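Local structure of ICChI, a glycosylated chitinase (Ipomoea carnea, 6IDN) at residues Asp234-Ile237 / Ser238-Pro242. The protein is a glycosylated plant chitinase with lysozyme activity, which probably hydrolyses the beta-1,4 linkages of chitin as a member of glycoside hydrolase family 18. Numbering follows the deposited sequence.
Sequences DDLI and SEVLP. With CA (calcium ion), chain E.
Helix 233-244 of the TIM barrel carries a calcium ion near its start and a pi-type turn in its middle. At the calcium end Asp235 and Glu239, one turn apart, lie side by side and point the same way. Asp235 OD2 binds the ion at 2.2 Å. Its other oxygen, OD1, accepts a hydrogen bond from a water that is also a calcium ligand, and another from a second water that bridges to Ser238 OG. Glu239 OE2 stands 3.3 Å from Asp235 OD1, a close pair of acceptors that the nearby calcium charge probably makes tolerable. The two carboxylate planes are 32° apart. Glu239 CG is anti to its carbonyl carbon (chi1 -59°), and the extended chain beyond it runs back along the turn toward Asp235. Glu239 OE1 is hydrogen-bonded to Tyr191 OH. Shortening Glu239 to alanine removes the carboxylate; the Tyr191 hydroxyl would probably lose its mate, and the calcium ion would have less negative charge beside it.

Further on, Leu241 N gives Leu236 O a nearly straight bond of 3.0 Å (171°), the wide five-residue bond of the pi-type turn. Val240 N makes the ordinary four-residue bond to Leu236 O, at 3.1 Å, from above the carbonyl plane. The helix kinks at Pro242, whose N has no bond to the turn before. On the buried face Leu236 CD1 packs on Val240 CB at 3.8 Å, and Leu236 CG meets Leu241 CG at 3.9 Å. Leu236 and Val240 also touch Leu216 of strand 213-219, while Leu241 reaches Val253 of strand 250-256. This helix joins the two parallel strands in a beta-alpha-beta unit, the repeating element of the TIM barrel.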
ATOM      1  N   ASP A 234      -4.223 -11.732 -20.261  1.00 22.23           N
ATOM      2  CA  ASP A 234      -4.910 -11.360 -21.498  1.00 21.30           C
ATOM      3  C   ASP A 234      -6.350 -10.934 -21.226  1.00 22.59           C
ATOM      4  O   ASP A 234      -6.866 -10.010 -21.872  1.00 22.93           O
ATOM      5  CB  ASP A 234      -4.842 -12.516 -22.492  1.00 24.58           C
ATOM      6  CG  ASP A 234      -3.461 -12.663 -23.101  1.00 37.64           C
ATOM      7  OD1 ASP A 234      -2.767 -11.633 -23.257  1.00 48.56           O
ATOM      8  OD2 ASP A 234      -3.065 -13.798 -23.426  1.00 52.56           O
ATOM      9  N   ASP A 235      -7.009 -11.582 -20.262  1.00 19.19           N
ATOM     10  CA  ASP A 235      -8.357 -11.173 -19.878  1.00 21.06           C
ATOM     11  C   ASP A 235      -8.357  -9.799 -19.230  1.00 19.75           C
ATOM     12  O   ASP A 235      -9.284  -9.007 -19.438  1.00 19.96           O
ATOM     13  CB  ASP A 235      -8.963 -12.184 -18.909  1.00 16.99           C
ATOM     14  CG  ASP A 235      -9.397 -13.477 -19.578  1.00 22.33           C
ATOM     15  OD1 ASP A 235      -9.309 -13.641 -20.823  1.00 23.77           O
ATOM     16  OD2 ASP A 235      -9.828 -14.356 -18.820  1.00 25.84           O
ATOM     17  N   LEU A 236      -7.371  -9.521 -18.374  1.00 18.20           N
ATOM     18  CA  LEU A 236      -7.279  -8.189 -17.788  1.00 16.06           C
ATOM     19  C   LEU A 236      -7.163  -7.136 -18.881  1.00 19.44           C
ATOM     20  O   LEU A 236      -7.859  -6.112 -18.864  1.00 20.37           O
ATOM     21  CB  LEU A 236      -6.078  -8.119 -16.839  1.00 17.67           C
ATOM     22  CG  LEU A 236      -5.881  -6.779 -16.142  1.00 16.58           C
ATOM     23  CD1 LEU A 236      -6.997  -6.577 -15.120  1.00 17.62           C
ATOM     24  CD2 LEU A 236      -4.522  -6.707 -15.465  1.00 17.57           C
ATOM     25  N   ILE A 237      -6.294  -7.392 -19.853  1.00 17.92           N
ATOM     26  CA  ILE A 237      -6.039  -6.426 -20.918  1.00 18.10           C
ATOM     27  C   ILE A 237      -7.274  -6.224 -21.780  1.00 23.70           C
ATOM     28  O   ILE A 237      -7.551  -5.105 -22.235  1.00 21.67           O
ATOM     29  CB  ILE A 237      -4.827  -6.889 -21.742  1.00 19.84           C
ATOM     30  CG1 ILE A 237      -3.555  -6.781 -20.901  1.00 23.73           C
ATOM     31  CG2 ILE A 237      -4.715  -6.093 -23.038  1.00 26.79           C
ATOM     32  CD1 ILE A 237      -2.410  -7.639 -21.432  1.00 24.72           C
ATOM     33  N   SER A 238      -8.030  -7.292 -22.035  1.00 19.97           N
ATOM     34  CA  SER A 238      -9.127  -7.179 -22.986  1.00 21.40           C
ATOM     35  C   SER A 238     -10.463  -6.860 -22.334  1.00 20.14           C
ATOM     36  O   SER A 238     -11.319  -6.256 -22.985  1.00 24.70           O
ATOM     37  CB  SER A 238      -9.255  -8.457 -23.818  1.00 30.03           C
ATOM     38  OG  SER A 238      -9.618  -9.548 -22.997  1.00 31.53           O
ATOM     39  N   GLU A 239     -10.676  -7.251 -21.077  1.00 18.54           N
ATOM     40  CA  GLU A 239     -11.983  -7.108 -20.442  1.00 20.22           C
ATOM     41  C   GLU A 239     -12.062  -6.013 -19.394  1.00 18.06           C
ATOM     42  O   GLU A 239     -13.160  -5.519 -19.136  1.00 18.90           O
ATOM     43  CB  GLU A 239     -12.398  -8.416 -19.756  1.00 16.85           C
ATOM     44  CG  GLU A 239     -12.486  -9.595 -20.695  1.00 17.88           C
ATOM     45  CD  GLU A 239     -12.520 -10.926 -19.983  1.00 25.39           C
ATOM     46  OE1 GLU A 239     -12.944 -10.952 -18.805  1.00 22.31           O
ATOM     47  OE2 GLU A 239     -12.155 -11.947 -20.614  1.00 25.42           O
ATOM     48  N   VAL A 240     -10.951  -5.653 -18.746  1.00 15.39           N
ATOM     49  CA  VAL A 240     -11.030  -4.805 -17.562  1.00 14.87           C
ATOM     50  C   VAL A 240     -10.336  -3.464 -17.769  1.00 17.82           C
ATOM     51  O   VAL A 240     -10.955  -2.406 -17.595  1.00 17.17           O
ATOM     52  CB  VAL A 240     -10.438  -5.533 -16.345  1.00 14.58           C
ATOM     53  CG1 VAL A 240     -10.375  -4.590 -15.137  1.00 14.45           C
ATOM     54  CG2 VAL A 240     -11.264  -6.762 -16.036  1.00 18.67           C
ATOM     55  N   LEU A 241      -9.049  -3.493 -18.116  1.00 18.10           N
ATOM     56  CA  LEU A 241      -8.291  -2.247 -18.255  1.00 19.84           C
ATOM     57  C   LEU A 241      -8.966  -1.212 -19.147  1.00 22.86           C
ATOM     58  O   LEU A 241      -9.068  -0.050 -18.724  1.00 20.75           O
ATOM     59  CB  LEU A 241      -6.866  -2.556 -18.741  1.00 19.14           C
ATOM     60  CG  LEU A 241      -5.977  -3.190 -17.660  1.00 18.34           C
ATOM     61  CD1 LEU A 241      -4.604  -3.508 -18.203  1.00 19.21           C
ATOM     62  CD2 LEU A 241      -5.860  -2.283 -16.454  1.00 22.69           C
ATOM     63  N   PRO A 242      -9.452  -1.535 -20.350  1.00 19.87           N
ATOM     64  CA  PRO A 242     -10.051  -0.475 -21.184  1.00 20.76           C
ATOM     65  C   PRO A 242     -11.295   0.145 -20.566  1.00 24.35           C
ATOM     66  O   PRO A 242     -11.604   1.307 -20.851  1.00 25.36           O
ATOM     67  CB  PRO A 242     -10.373  -1.196 -22.496  1.00 33.10           C
ATOM     68  CG  PRO A 242      -9.574  -2.461 -22.478  1.00 28.67           C
ATOM     69  CD  PRO A 242      -9.449  -2.842 -21.038  1.00 20.99           C
TER
HETATM   70 CA    CA E 313     -11.276 -15.876 -19.562  1.00 13.66          CA
HETATM   71  O   HOH W   1      -8.910 -12.569 -23.330  1.00 41.62           O
HETATM   72  O   HOH W   2     -10.158 -15.924 -21.490  1.00 31.26           O